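Local structure of RNA-dependent RNA Polymerase (Bombyx mori cytoplasmic polyhedrosis virus, 6TZ0) at residues I450-R461 / L933-G941. The protein catalyses RNA-templated RNA synthesis, transcribing the viral double-stranded genome conservatively and replicating its segments. Sequence-based numbering, arbitrary orientation.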
loop_
_atom_site.group_PDB
_atom_site.type_symbol
_atom_site.label_atom_id
_atom_site.label_comp_id
_atom_site.label_asym_id
_atom_site.label_seq_id
_atom_site.Cartn_x
_atom_site.Cartn_y
_atom_site.Cartn_z
ATOM N N ILE A 450 -2.712 -14.178 -6.814
ATOM C CA ILE A 450 -2.034 -15.250 -7.529
ATOM C C ILE A 450 -3.034 -16.286 -8.057
ATOM O O ILE A 450 -2.819 -16.858 -9.129
ATOM C CB ILE A 450 -0.933 -15.859 -6.637
ATOM C CG1 ILE A 450 0.033 -16.695 -7.470
ATOM C CG2 ILE A 450 -1.497 -16.648 -5.473
ATOM C CD1 ILE A 450 0.835 -15.873 -8.455
ATOM N N VAL A 451 -4.168 -16.490 -7.386
ATOM C CA VAL A 451 -5.204 -17.355 -7.944
ATOM C C VAL A 451 -5.927 -16.649 -9.084
ATOM O O VAL A 451 -6.261 -17.266 -10.101
ATOM C CB VAL A 451 -6.162 -17.817 -6.826
ATOM C CG1 VAL A 451 -7.368 -18.547 -7.376
ATOM C CG2 VAL A 451 -5.431 -18.740 -5.890
ATOM N N MET A 452 -6.124 -15.338 -8.948
ATOM C CA MET A 452 -6.656 -14.515 -10.032
ATOM C C MET A 452 -5.750 -14.545 -11.258
ATOM O O MET A 452 -6.231 -14.569 -12.395
ATOM C CB MET A 452 -6.842 -13.090 -9.515
ATOM C CG MET A 452 -7.241 -12.014 -10.509
ATOM S SD MET A 452 -8.863 -12.048 -11.264
ATOM C CE MET A 452 -8.603 -10.900 -12.612
ATOM N N GLN A 453 -4.437 -14.575 -11.046
ATOM C CA GLN A 453 -3.510 -14.657 -12.169
ATOM C C GLN A 453 -3.474 -16.064 -12.755
ATOM O O GLN A 453 -3.304 -16.233 -13.966
ATOM C CB GLN A 453 -2.122 -14.202 -11.716
ATOM C CG GLN A 453 -1.067 -14.206 -12.799
ATOM C CD GLN A 453 -1.375 -13.249 -13.919
ATOM O OE1 GLN A 453 -1.775 -12.113 -13.692
ATOM N NE2 GLN A 453 -1.207 -13.712 -15.144
ATOM N N ALA A 454 -3.647 -17.087 -11.915
ATOM C CA ALA A 454 -3.680 -18.457 -12.411
ATOM C C ALA A 454 -4.959 -18.761 -13.182
ATOM O O ALA A 454 -4.967 -19.650 -14.037
ATOM C CB ALA A 454 -3.523 -19.433 -11.249
ATOM N N VAL A 455 -6.040 -18.039 -12.905
ATOM C CA VAL A 455 -7.299 -18.287 -13.600
ATOM C C VAL A 455 -7.278 -17.686 -15.001
ATOM O O VAL A 455 -7.627 -18.350 -15.983
ATOM C CB VAL A 455 -8.475 -17.765 -12.751
ATOM C CG1 VAL A 455 -9.728 -17.647 -13.560
ATOM C CG2 VAL A 455 -8.745 -18.727 -11.615
ATOM N N PHE A 456 -6.838 -16.434 -15.127
ATOM C CA PHE A 456 -6.809 -15.736 -16.406
ATOM C C PHE A 456 -5.445 -15.805 -17.076
ATOM O O PHE A 456 -5.045 -14.861 -17.760
ATOM C CB PHE A 456 -7.224 -14.282 -16.221
ATOM C CG PHE A 456 -8.647 -14.113 -15.822
ATOM C CD1 PHE A 456 -9.653 -14.150 -16.766
ATOM C CD2 PHE A 456 -8.983 -13.923 -14.498
ATOM C CE1 PHE A 456 -10.967 -13.991 -16.394
ATOM C CE2 PHE A 456 -10.292 -13.766 -14.121
ATOM C CZ PHE A 456 -11.284 -13.798 -15.070
ATOM N N ALA A 457 -4.726 -16.912 -16.899
ATOM C CA ALA A 457 -3.386 -17.034 -17.452
ATOM C C ALA A 457 -3.388 -17.236 -18.957
ATOM O O ALA A 457 -2.352 -17.038 -19.596
ATOM C CB ALA A 457 -2.651 -18.189 -16.783
ATOM N N ARG A 458 -4.524 -17.618 -19.541
ATOM C CA ARG A 458 -4.593 -17.818 -20.981
ATOM C C ARG A 458 -4.568 -16.510 -21.751
ATOM O O ARG A 458 -4.331 -16.525 -22.962
ATOM C CB ARG A 458 -5.858 -18.591 -21.346
ATOM C CG ARG A 458 -7.125 -17.788 -21.210
ATOM C CD ARG A 458 -8.351 -18.622 -21.497
ATOM N NE ARG A 458 -8.618 -19.575 -20.425
ATOM C CZ ARG A 458 -9.586 -20.483 -20.452
ATOM N NH1 ARG A 458 -10.397 -20.554 -21.495
ATOM N NH2 ARG A 458 -9.750 -21.309 -19.431
ATOM N N GLU A 459 -4.801 -15.382 -21.086
ATOM C CA GLU A 459 -4.825 -14.086 -21.744
ATOM C C GLU A 459 -3.762 -13.147 -21.191
ATOM O O GLU A 459 -3.905 -11.928 -21.297
ATOM C CB GLU A 459 -6.217 -13.464 -21.634
ATOM C CG GLU A 459 -6.700 -13.199 -20.229
ATOM C CD GLU A 459 -8.088 -12.605 -20.215
ATOM O OE1 GLU A 459 -8.694 -12.491 -21.300
ATOM O OE2 GLU A 459 -8.567 -12.225 -19.127
ATOM N N TYR A 460 -2.689 -13.698 -20.626
ATOM C CA TYR A 460 -1.577 -12.880 -20.158
ATOM C C TYR A 460 -0.843 -12.207 -21.311
ATOM O O TYR A 460 -0.304 -11.110 -21.141
ATOM C CB TYR A 460 -0.617 -13.739 -19.336
ATOM C CG TYR A 460 0.607 -13.016 -18.831
ATOM C CD1 TYR A 460 0.519 -12.105 -17.791
ATOM C CD2 TYR A 460 1.855 -13.262 -19.383
ATOM C CE1 TYR A 460 1.639 -11.447 -17.327
ATOM C CE2 TYR A 460 2.980 -12.616 -18.922
ATOM C CZ TYR A 460 2.864 -11.708 -17.900
ATOM O OH TYR A 460 3.979 -11.056 -17.445
ATOM N N ARG A 461 -0.831 -12.828 -22.486
ATOM C CA ARG A 461 -0.148 -12.299 -23.654
ATOM C C ARG A 461 -1.090 -11.597 -24.620
ATOM O O ARG A 461 -0.672 -11.238 -25.721
ATOM C CB ARG A 461 0.580 -13.421 -24.390
ATOM C CG ARG A 461 1.612 -14.160 -23.571
ATOM C CD ARG A 461 2.839 -13.333 -23.286
ATOM N NE ARG A 461 3.849 -14.119 -22.589
ATOM C CZ ARG A 461 5.007 -13.645 -22.154
ATOM N NH1 ARG A 461 5.320 -12.376 -22.341
ATOM N NH2 ARG A 461 5.851 -14.445 -21.531
ATOM N N LEU A 933 -4.626 -25.172 -12.534
ATOM C CA LEU A 933 -4.336 -23.752 -12.359
ATOM C C LEU A 933 -2.853 -23.506 -12.118
ATOM O O LEU A 933 -2.280 -22.566 -12.681
ATOM C CB LEU A 933 -5.158 -23.171 -11.211
ATOM C CG LEU A 933 -6.667 -23.025 -11.386
ATOM C CD1 LEU A 933 -7.270 -22.510 -10.103
ATOM C CD2 LEU A 933 -7.006 -22.105 -12.531
ATOM N N ALA A 934 -2.201 -24.361 -11.325
ATOM C CA ALA A 934 -0.780 -24.149 -11.062
ATOM C C ALA A 934 0.080 -24.481 -12.279
ATOM O O ALA A 934 1.082 -23.800 -12.542
ATOM C CB ALA A 934 -0.342 -24.968 -9.859
ATOM N N THR A 935 -0.305 -25.510 -13.042
ATOM C CA THR A 935 0.400 -25.850 -14.271
ATOM C C THR A 935 0.272 -24.736 -15.301
ATOM O O THR A 935 1.236 -24.420 -16.006
ATOM C CB THR A 935 -0.153 -27.164 -14.824
ATOM O OG1 THR A 935 -0.048 -28.181 -13.823
ATOM C CG2 THR A 935 0.613 -27.616 -16.048
ATOM N N SER A 936 -0.906 -24.113 -15.387
ATOM C CA SER A 936 -1.068 -22.988 -16.299
ATOM C C SER A 936 -0.327 -21.753 -15.809
ATOM O O SER A 936 0.139 -20.952 -16.624
ATOM C CB SER A 936 -2.546 -22.672 -16.488
ATOM O OG SER A 936 -3.113 -22.190 -15.287
ATOM N N LEU A 937 -0.205 -21.584 -14.492
ATOM C CA LEU A 937 0.507 -20.427 -13.962
ATOM C C LEU A 937 2.011 -20.543 -14.168
ATOM O O LEU A 937 2.686 -19.527 -14.359
ATOM C CB LEU A 937 0.174 -20.257 -12.483
ATOM C CG LEU A 937 0.806 -19.108 -11.710
ATOM C CD1 LEU A 937 0.475 -17.790 -12.363
ATOM C CD2 LEU A 937 0.296 -19.134 -10.297
ATOM N N GLU A 938 2.549 -21.765 -14.163
ATOM C CA GLU A 938 3.981 -21.960 -14.394
ATOM C C GLU A 938 4.437 -21.601 -15.801
ATOM O O GLU A 938 5.646 -21.498 -16.026
ATOM C CB GLU A 938 4.378 -23.408 -14.136
ATOM C CG GLU A 938 4.335 -23.822 -12.705
ATOM C CD GLU A 938 4.755 -25.257 -12.519
ATOM O OE1 GLU A 938 4.987 -25.947 -13.533
ATOM O OE2 GLU A 938 4.846 -25.705 -11.357
ATOM N N GLN A 939 3.524 -21.421 -16.750
ATOM C CA GLN A 939 3.897 -21.176 -18.130
ATOM C C GLN A 939 4.036 -19.696 -18.450
ATOM O O GLN A 939 3.900 -19.316 -19.615
ATOM C CB GLN A 939 2.871 -21.807 -19.070
ATOM C CG GLN A 939 2.609 -23.267 -18.800
ATOM C CD GLN A 939 3.877 -24.059 -18.654
ATOM O OE1 GLN A 939 4.167 -24.593 -17.589
ATOM N NE2 GLN A 939 4.662 -24.116 -19.718
ATOM N N LEU A 940 4.294 -18.852 -17.453
ATOM C CA LEU A 940 4.258 -17.412 -17.669
ATOM C C LEU A 940 5.605 -16.724 -17.547
ATOM O O LEU A 940 5.721 -15.572 -17.958
ATOM C CB LEU A 940 3.277 -16.744 -16.700
ATOM C CG LEU A 940 1.804 -17.122 -16.842
ATOM C CD1 LEU A 940 0.975 -16.311 -15.873
ATOM C CD2 LEU A 940 1.315 -16.943 -18.256
ATOM N N GLY A 941 6.617 -17.382 -16.992
ATOM C CA GLY A 941 7.956 -16.823 -16.978
ATOM C C GLY A 941 8.950 -17.781 -16.362
ATOM O O GLY A 941 8.613 -18.438 -15.373
#
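Ala454 and Leu937 bring the two backbones within 4.9 Å, CA to CA, where helices 450-455 and 933-937 cross at 80° with their axes 8.7 Å apart. Alanine suits this crossing because its lone methyl lets the helices close in: Ala454 CB settles between Leu933 and Leu937, 4.0 Å from Leu937 CB. Leu937 extends its CG away from the backbone N (chi1 180°), which sends CD2 to Ile450 CG1 at 3.7 Å and CD1 to the CG of Gln453, the Leu937 side chain crossing both at about a right angle. On the other flank Leu933 CD2 lies beside Val455 CG2, 3.9 Å away. This helix-helix packing joins the central polymerase region to the C-terminal region of the chain, away from the annotated nucleotide and magnesium sites. The short side chain of Ser936 faces segment 450-461, and its OG turns back to Leu933 O (2.8 Å), a carbonyl that also accepts from Leu937 N; Asn64 of the Viral structural protein 4 chain bonds to OG as well. Leu940 reaches the 3-10 segment 457-458 and Tyr460 with its two methyls: CD1 meets Ala457 CB, while CD2 approaches the Tyr460 ring obliquely, 3.9 Å from Tyr460 CD2, the ring's OH being anchored by Asp414.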